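Local coordinates for protein putative N-acetylmuramoyl-L-alanine amidase,autolysin cwp6 (Peptoclostridium difficile, PDB 5J72) that probably cleaves the amide bond between N-acetylmuramic acid and L-alanine in peptidoglycan with a zinc-dependent amidase domain, and carries cell wall-anchoring CWB2 modules, at residues S206-I211 / V229-T234; I543-K548 / R575-R580. All blocks are in the same frame, centred on the assembly; numbering follows the deposited sequence.

How the contacts relate
Contacts 1 and 2 are the same kind of joint in two separate domains: each pairs the two parallel strands of a beta-alpha-beta unit, with the edge strand of its sheet as the second partner. Contact 1 belongs to the cell wall-anchoring part of the chain, contact 2 to the amidase domain. Their centres are 69 Å apart, on opposite sides of the chain's centre, and their nearest atoms are about 49 Å apart. Contact 2 is the one near the zinc ion held by H460, E477 and H530, which lies about 9 Å from the side chain of Y544. Contact 1 lies far from the zinc centre; the side chain of S206 is about 14 Å from a bound calcium ion.

Contact 1. Residues S206-I211 / V229-T234; sequences SDVIII and VNVNVT
V208 and V233 sit side by side on neighbouring parallel strands, 207-211 and 232-236, the last two of a four-stranded parallel sheet in the CWB2 region. Helix 219-228 connects them as a beta-alpha-beta unit, and strand 232-236 forms the sheet edge within this chain.

The backbone ladder has four hydrogen bonds. N232 N donates to S206 O and V208 N to N232 O (3.0 Å); T234 N then donates to V208 O (2.8 Å) and I210 N to T234 O. The last is nearly straight. CA-H...O contacts from D207, V233 and I209 accompany the ladder, and the short strand axes are 24° from parallel.

Apolar contacts line the face carrying V208, I210, V231 and V233. V208 CG2 meets V231 CG2 at 3.8 Å; in V231, chi1 -67° sends CG1 anti to the carbonyl carbon, which leaves CG2 lodged between N and C. The end of the I210 chain, CD1, reaches V233 CG1 at 3.5 Å. Helix 219-228 packs on this layer, I225 touching both V208 and V231 while V222 meets I210.

On the other face, D207, N232, I209 and T234 make a more polar border. I209 and T234 run alongside each other, CG1 against CB. The D207 carboxylate leans across to N232, OD2 lying 3.3 Å from N232 CB, and its plane is turned 56° from the amide of N232. A water bridges the strands here: it lies within hydrogen-bonding distance of D207 OD2, N232 O and T234 OG1, the last 2.7 Å from the water oxygen.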
ATOM      1  N   SER A 206       8.175  29.800   5.096  1.00 18.78           N
ATOM      2  CA  SER A 206       9.419  30.609   5.181  1.00 22.19           C
ATOM      3  C   SER A 206      10.457  29.965   4.253  1.00 23.73           C
ATOM      4  O   SER A 206      11.392  30.631   3.810  1.00 21.69           O
ATOM      5  CB  SER A 206      10.030  30.473   6.585  1.00 25.80           C
ATOM      6  OG  SER A 206       9.261  31.212   7.497  1.00 36.32           O
ATOM      7  N   ASP A 207      10.317  28.649   3.968  1.00 19.87           N
ATOM      8  CA  ASP A 207      11.367  27.954   3.194  1.00 21.64           C
ATOM      9  C   ASP A 207      10.792  26.941   2.243  1.00 21.66           C
ATOM     10  O   ASP A 207       9.850  26.214   2.612  1.00 21.08           O
ATOM     11  CB  ASP A 207      12.280  27.181   4.203  1.00 23.25           C
ATOM     12  CG  ASP A 207      13.125  28.057   5.104  1.00 33.55           C
ATOM     13  OD1 ASP A 207      12.641  28.443   6.178  1.00 37.00           O
ATOM     14  OD2 ASP A 207      14.279  28.369   4.720  1.00 37.18           O
ATOM     15  N   VAL A 208      11.300  26.872   1.029  1.00 19.19           N
ATOM     16  CA  VAL A 208      10.925  25.835   0.069  1.00 17.92           C
ATOM     17  C   VAL A 208      12.209  24.990  -0.174  1.00 23.33           C
ATOM     18  O   VAL A 208      13.327  25.542  -0.348  1.00 23.15           O
ATOM     19  CB  VAL A 208      10.351  26.431  -1.254  1.00 18.89           C
ATOM     20  CG1 VAL A 208      10.361  25.411  -2.364  1.00 21.36           C
ATOM     21  CG2 VAL A 208       8.924  26.921  -1.033  1.00 20.70           C
ATOM     22  N   ILE A 209      12.057  23.651  -0.170  1.00 18.73           N
ATOM     23  CA  ILE A 209      13.196  22.753  -0.349  1.00 19.35           C
ATOM     24  C   ILE A 209      12.883  22.031  -1.651  1.00 22.60           C
ATOM     25  O   ILE A 209      11.886  21.293  -1.823  1.00 20.88           O
ATOM     26  CB  ILE A 209      13.397  21.780   0.857  1.00 18.56           C
ATOM     27  CG1 ILE A 209      13.672  22.540   2.134  1.00 23.46           C
ATOM     28  CG2 ILE A 209      14.550  20.773   0.569  1.00 22.85           C
ATOM     29  CD1 ILE A 209      12.348  22.914   2.939  1.00 24.14           C
ATOM     30  N   ILE A 210      13.733  22.286  -2.646  1.00 20.26           N
ATOM     31  CA  ILE A 210      13.583  21.654  -3.934  1.00 23.19           C
ATOM     32  C   ILE A 210      14.430  20.362  -3.972  1.00 24.30           C
ATOM     33  O   ILE A 210      15.579  20.367  -3.538  1.00 25.22           O
ATOM     34  CB  ILE A 210      14.065  22.581  -5.069  1.00 29.80           C
ATOM     35  CG1 ILE A 210      13.080  23.773  -5.221  1.00 34.38           C
ATOM     36  CG2 ILE A 210      14.153  21.762  -6.330  1.00 28.90           C
ATOM     37  CD1 ILE A 210      13.699  24.894  -6.006  1.00 43.05           C
ATOM     38  N   ILE A 211      13.834  19.281  -4.446  1.00 26.10           N
ATOM     39  CA  ILE A 211      14.542  17.997  -4.566  1.00 29.81           C
ATOM     40  C   ILE A 211      14.822  17.851  -6.055  1.00 32.01           C
ATOM     41  O   ILE A 211      13.886  17.851  -6.853  1.00 32.92           O
ATOM     42  CB  ILE A 211      13.688  16.832  -4.042  1.00 28.26           C
ATOM     43  CG1 ILE A 211      13.362  17.039  -2.545  1.00 24.82           C
ATOM     44  CG2 ILE A 211      14.443  15.440  -4.298  1.00 23.52           C
ATOM     45  CD1 ILE A 211      14.570  17.279  -1.674  1.00 20.93           C
ATOM     46  N   VAL A 229       5.751  33.500  -3.120  1.00 23.91           N
ATOM     47  CA  VAL A 229       6.030  33.742  -1.702  1.00 23.53           C
ATOM     48  C   VAL A 229       7.526  33.903  -1.653  1.00 24.22           C
ATOM     49  O   VAL A 229       8.237  33.024  -2.164  1.00 21.51           O
ATOM     50  CB  VAL A 229       5.556  32.576  -0.794  0.59 26.65           C
ATOM     51  CG1 VAL A 229       5.791  32.913   0.689  0.59 23.95           C
ATOM     52  CG2 VAL A 229       4.066  32.297  -1.047  0.59 25.30           C
ATOM     53  N   ASN A 230       8.030  35.028  -1.060  1.00 18.87           N
ATOM     54  CA  ASN A 230       9.465  35.292  -1.081  1.00 18.42           C
ATOM     55  C   ASN A 230      10.217  34.481  -0.061  1.00 19.02           C
ATOM     56  O   ASN A 230      10.831  35.017   0.868  1.00 20.77           O
ATOM     57  CB  ASN A 230       9.731  36.778  -0.847  1.00 18.54           C
ATOM     58  CG  ASN A 230      11.149  37.129  -1.207  1.00 23.18           C
ATOM     59  OD1 ASN A 230      11.717  36.495  -2.133  1.00 23.90           O
ATOM     60  ND2 ASN A 230      11.796  38.104  -0.593  1.00 21.22           N
ATOM     61  N   VAL A 231      10.204  33.145  -0.264  1.00 21.67           N
ATOM     62  CA  VAL A 231      10.879  32.247   0.664  1.00 19.34           C
ATOM     63  C   VAL A 231      12.385  32.067   0.391  1.00 20.16           C
ATOM     64  O   VAL A 231      12.868  32.412  -0.671  1.00 22.42           O
ATOM     65  CB  VAL A 231      10.269  30.827   0.454  1.00 18.10           C
ATOM     66  CG1 VAL A 231       8.789  30.791   0.898  1.00 20.27           C
ATOM     67  CG2 VAL A 231      10.414  30.407  -1.039  1.00 21.13           C
ATOM     68  N   ASN A 232      13.085  31.485   1.366  1.00 20.63           N
ATOM     69  CA  ASN A 232      14.443  31.020   1.179  1.00 23.77           C
ATOM     70  C   ASN A 232      14.320  29.720   0.433  1.00 26.32           C
ATOM     71  O   ASN A 232      13.514  28.854   0.854  1.00 24.64           O
ATOM     72  CB  ASN A 232      15.064  30.715   2.484  1.00 25.44           C
ATOM     73  CG  ASN A 232      15.263  31.970   3.271  1.00 39.56           C
ATOM     74  OD1 ASN A 232      15.094  31.922   4.493  1.00 47.38           O
ATOM     75  ND2 ASN A 232      15.532  33.113   2.642  1.00 38.68           N
ATOM     76  N   VAL A 233      15.073  29.537  -0.659  1.00 24.52           N
ATOM     77  CA  VAL A 233      14.971  28.288  -1.377  1.00 25.87           C
ATOM     78  C   VAL A 233      16.210  27.396  -1.155  1.00 30.19           C
ATOM     79  O   VAL A 233      17.334  27.803  -1.508  1.00 27.61           O
ATOM     80  CB  VAL A 233      14.767  28.530  -2.867  1.00 26.01           C
ATOM     81  CG1 VAL A 233      14.832  27.201  -3.601  1.00 26.36           C
ATOM     82  CG2 VAL A 233      13.423  29.205  -3.131  1.00 25.80           C
ATOM     83  N   THR A 234      16.039  26.202  -0.563  1.00 26.86           N
ATOM     84  CA  THR A 234      17.146  25.265  -0.357  1.00 23.31           C
ATOM     85  C   THR A 234      17.085  24.284  -1.469  1.00 25.14           C
ATOM     86  O   THR A 234      15.993  23.983  -2.004  1.00 26.51           O
ATOM     87  CB  THR A 234      16.978  24.546   0.993  1.00 26.65           C
ATOM     88  OG1 THR A 234      17.325  25.475   2.030  1.00 28.17           O
ATOM     89  CG2 THR A 234      17.873  23.293   1.137  1.00 30.95           C
TER
HETATM   90  O   HOH W   1      15.056  26.898   2.282  1.00 40.49           O

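Contact 2. Residues I543-K548 / R575-R580; sequences IYYKVK and RGIKTR
I543 and Y544 pair in parallel with I577 and K578: K578 N donates to I543 O (2.7 Å), Y545 N donates to K578 O (3.0 Å), and a weak bond runs from I543 N to G576 O. A chi1 of 62° wedges CG of Y545 between the two backbone branches, and the ring is brought up against I577 and T579. T579 CG2 lies over one face as a CH-pi contact, 3.6 Å from the ring centroid and 19° off the normal, while I577 CD1 approaches Y545 CE1 obliquely at 3.6 Å. A water joins Y545 OH to I577 O. Another accepts from R580 N and bridges to Y545 O. Y544 crosses K578 obliquely, CE2 to CB 3.6 Å; E542 hydrogen-bonds the Y544 hydroxyl and forms a salt bridge with K578 NZ, which also donates to R575 O from above the carbonyl plane. V547 packs on T579 at about a right angle, beside T581, a residue of a calcium site seen for this protein, with no calcium bound there in this model. The pairing closes the beta-alpha-beta unit through helix 554-569 at the edge of the mixed six-stranded sheet of the Amidase_3 zinc-amidase fold.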
ATOM      1  N   ILE A 543      -4.405 -31.373 -18.242  1.00 29.35           N
ATOM      2  CA  ILE A 543      -5.544 -30.774 -17.604  1.00 29.15           C
ATOM      3  C   ILE A 543      -6.657 -31.807 -17.639  1.00 31.84           C
ATOM      4  O   ILE A 543      -6.867 -32.427 -18.677  1.00 32.06           O
ATOM      5  CB  ILE A 543      -5.929 -29.479 -18.388  1.00 27.95           C
ATOM      6  CG1 ILE A 543      -4.683 -28.482 -18.418  1.00 29.22           C
ATOM      7  CG2 ILE A 543      -7.188 -28.839 -17.754  1.00 23.96           C
ATOM      8  CD1 ILE A 543      -4.953 -27.177 -19.079  1.00 31.93           C
ATOM      9  N   TYR A 544      -7.386 -31.973 -16.549  1.00 31.21           N
ATOM     10  CA  TYR A 544      -8.528 -32.867 -16.505  1.00 30.02           C
ATOM     11  C   TYR A 544      -9.770 -32.123 -16.763  1.00 30.46           C
ATOM     12  O   TYR A 544      -9.922 -30.992 -16.255  1.00 27.45           O
ATOM     13  CB  TYR A 544      -8.640 -33.507 -15.115  1.00 32.12           C
ATOM     14  CG  TYR A 544      -7.555 -34.523 -14.929  1.00 32.76           C
ATOM     15  CD1 TYR A 544      -6.341 -34.171 -14.382  1.00 35.67           C
ATOM     16  CD2 TYR A 544      -7.718 -35.838 -15.381  1.00 31.29           C
ATOM     17  CE1 TYR A 544      -5.304 -35.081 -14.287  1.00 46.88           C
ATOM     18  CE2 TYR A 544      -6.687 -36.750 -15.296  1.00 34.57           C
ATOM     19  CZ  TYR A 544      -5.478 -36.368 -14.751  1.00 44.12           C
ATOM     20  OH  TYR A 544      -4.426 -37.242 -14.689  1.00 52.89           O
ATOM     21  N   TYR A 545     -10.709 -32.702 -17.505  1.00 26.54           N
ATOM     22  CA  TYR A 545     -11.957 -32.004 -17.733  1.00 25.55           C
ATOM     23  C   TYR A 545     -13.117 -33.022 -17.524  1.00 27.68           C
ATOM     24  O   TYR A 545     -12.807 -34.168 -17.255  1.00 28.43           O
ATOM     25  CB  TYR A 545     -11.975 -31.335 -19.138  1.00 28.08           C
ATOM     26  CG  TYR A 545     -11.872 -32.336 -20.274  1.00 31.18           C
ATOM     27  CD1 TYR A 545     -10.646 -32.916 -20.614  1.00 33.53           C
ATOM     28  CD2 TYR A 545     -12.999 -32.720 -20.989  1.00 38.33           C
ATOM     29  CE1 TYR A 545     -10.558 -33.865 -21.635  1.00 37.93           C
ATOM     30  CE2 TYR A 545     -12.916 -33.656 -22.020  1.00 41.35           C
ATOM     31  CZ  TYR A 545     -11.698 -34.225 -22.335  1.00 43.69           C
ATOM     32  OH  TYR A 545     -11.651 -35.142 -23.366  1.00 49.06           O
ATOM     33  N   LYS A 546     -14.386 -32.613 -17.609  1.00 27.58           N
ATOM     34  CA  LYS A 546     -15.478 -33.534 -17.270  1.00 28.59           C
ATOM     35  C   LYS A 546     -15.683 -34.604 -18.380  1.00 35.97           C
ATOM     36  O   LYS A 546     -15.696 -34.272 -19.570  1.00 34.94           O
ATOM     37  CB  LYS A 546     -16.756 -32.757 -17.074  1.00 27.98           C
ATOM     38  CG  LYS A 546     -16.765 -31.816 -15.890  1.00 25.78           C
ATOM     39  CD  LYS A 546     -18.105 -31.218 -15.736  1.00 30.35           C
ATOM     40  CE  LYS A 546     -18.201 -30.375 -14.516  1.00 33.86           C
ATOM     41  NZ  LYS A 546     -19.612 -29.875 -14.274  1.00 35.15           N
ATOM     42  N   VAL A 547     -15.837 -35.870 -17.983  1.00 40.35           N
ATOM     43  CA  VAL A 547     -16.003 -36.955 -18.949  1.00 40.82           C
ATOM     44  C   VAL A 547     -17.205 -36.694 -19.853  1.00 40.69           C
ATOM     45  O   VAL A 547     -17.130 -37.012 -21.021  1.00 43.68           O
ATOM     46  CB  VAL A 547     -16.114 -38.302 -18.168  1.00 43.56           C
ATOM     47  CG1 VAL A 547     -17.446 -38.379 -17.441  1.00 43.59           C
ATOM     48  CG2 VAL A 547     -15.931 -39.482 -19.129  1.00 47.41           C
ATOM     49  N   LYS A 548     -18.283 -36.101 -19.351  1.00 40.94           N
ATOM     50  CA  LYS A 548     -19.460 -35.821 -20.160  1.00 42.77           C
ATOM     51  C   LYS A 548     -19.138 -34.999 -21.424  1.00 44.30           C
ATOM     52  O   LYS A 548     -19.903 -35.034 -22.390  1.00 42.50           O
ATOM     53  CB  LYS A 548     -20.503 -35.077 -19.320  1.00 44.04           C
ATOM     54  CG  LYS A 548     -20.334 -33.561 -19.295  1.00 48.26           C
ATOM     55  CD  LYS A 548     -21.422 -32.902 -18.485  1.00 50.53           C
ATOM     56  CE  LYS A 548     -21.418 -31.412 -18.705  1.00 57.04           C
ATOM     57  NZ  LYS A 548     -22.484 -30.754 -17.927  1.00 57.33           N
ATOM     58  N   ARG A 575       1.134 -33.240 -22.141  1.00 39.98           N
ATOM     59  CA  ARG A 575       0.525 -34.515 -21.808  1.00 35.52           C
ATOM     60  C   ARG A 575      -0.932 -34.562 -22.221  1.00 37.70           C
ATOM     61  O   ARG A 575      -1.590 -35.590 -22.064  1.00 38.08           O
ATOM     62  CB  ARG A 575       0.720 -34.815 -20.318  1.00 39.00           C
ATOM     63  CG  ARG A 575       2.187 -34.570 -19.865  1.00 34.61           C
ATOM     64  CD  ARG A 575       2.329 -34.608 -18.324  1.00 38.84           C
ATOM     65  NE  ARG A 575       1.710 -35.815 -17.771  1.00 44.55           N
ATOM     66  CZ  ARG A 575       2.392 -36.902 -17.425  1.00 48.91           C
ATOM     67  NH1 ARG A 575       3.718 -36.931 -17.548  1.00 45.14           N
ATOM     68  NH2 ARG A 575       1.754 -37.972 -16.967  1.00 44.68           N
ATOM     69  N   GLY A 576      -1.457 -33.465 -22.760  1.00 35.57           N
ATOM     70  CA  GLY A 576      -2.817 -33.471 -23.271  1.00 34.46           C
ATOM     71  C   GLY A 576      -3.864 -33.197 -22.223  1.00 33.22           C
ATOM     72  O   GLY A 576      -3.523 -33.018 -21.062  1.00 32.49           O
ATOM     73  N   ILE A 577      -5.135 -33.151 -22.650  1.00 29.79           N
ATOM     74  CA  ILE A 577      -6.261 -32.955 -21.770  1.00 31.60           C
ATOM     75  C   ILE A 577      -6.745 -34.392 -21.449  1.00 39.76           C
ATOM     76  O   ILE A 577      -6.676 -35.262 -22.334  1.00 39.99           O
ATOM     77  CB  ILE A 577      -7.298 -32.057 -22.443  1.00 37.57           C
ATOM     78  CG1 ILE A 577      -7.782 -32.619 -23.788  1.00 34.08           C
ATOM     79  CG2 ILE A 577      -6.643 -30.687 -22.698  1.00 33.06           C
ATOM     80  CD1 ILE A 577      -9.059 -31.936 -24.258  1.00 36.51           C
ATOM     81  N   LYS A 578      -7.208 -34.659 -20.235  1.00 37.70           N
ATOM     82  CA  LYS A 578      -7.578 -36.014 -19.843  1.00 35.85           C
ATOM     83  C   LYS A 578      -8.874 -36.120 -19.083  1.00 38.05           C
ATOM     84  O   LYS A 578      -9.346 -35.133 -18.502  1.00 36.44           O
ATOM     85  CB  LYS A 578      -6.519 -36.527 -18.930  1.00 34.85           C
ATOM     86  CG  LYS A 578      -5.158 -36.626 -19.500  1.00 41.23           C
ATOM     87  CD  LYS A 578      -4.274 -37.197 -18.442  1.00 45.30           C
ATOM     88  CE  LYS A 578      -3.045 -37.844 -19.006  1.00 53.06           C
ATOM     89  NZ  LYS A 578      -2.130 -36.848 -19.586  1.00 65.32           N
ATOM     90  N   THR A 579      -9.520 -37.306 -19.118  1.00 38.10           N
ATOM     91  CA  THR A 579     -10.687 -37.513 -18.293  1.00 38.07           C
ATOM     92  C   THR A 579     -10.311 -38.724 -17.423  1.00 41.94           C
ATOM     93  O   THR A 579      -9.385 -39.473 -17.747  1.00 40.64           O
ATOM     94  CB  THR A 579     -11.982 -37.725 -19.034  1.00 43.38           C
ATOM     95  OG1 THR A 579     -11.896 -38.924 -19.812  1.00 44.19           O
ATOM     96  CG2 THR A 579     -12.321 -36.592 -19.910  1.00 43.41           C
ATOM     97  N   ARG A 580     -10.998 -38.888 -16.301  1.00 42.40           N
ATOM     98  CA  ARG A 580     -10.722 -39.987 -15.398  1.00 41.55           C
ATOM     99  C   ARG A 580     -12.020 -40.269 -14.656  1.00 40.11           C
ATOM    100  O   ARG A 580     -12.705 -39.352 -14.202  1.00 36.37           O
ATOM    101  CB  ARG A 580      -9.578 -39.636 -14.490  1.00 39.79           C
ATOM    102  CG  ARG A 580      -9.042 -40.859 -13.797  1.00 42.97           C
ATOM    103  CD  ARG A 580      -8.255 -40.490 -12.562  1.00 51.02           C
ATOM    104  NE  ARG A 580      -8.224 -41.622 -11.635  1.00 56.87           N
ATOM    105  CZ  ARG A 580      -7.266 -41.811 -10.740  1.00 55.17           C
ATOM    106  NH1 ARG A 580      -6.258 -40.952 -10.647  1.00 55.38           N
ATOM    107  NH2 ARG A 580      -7.311 -42.858  -9.922  1.00 58.81           N
TER
HETATM  108  O   HOH W   2     -12.576 -36.511 -15.561  1.00 32.36           O
HETATM  109  O   HOH W   3      -9.098 -36.616 -23.741  1.00 51.77           O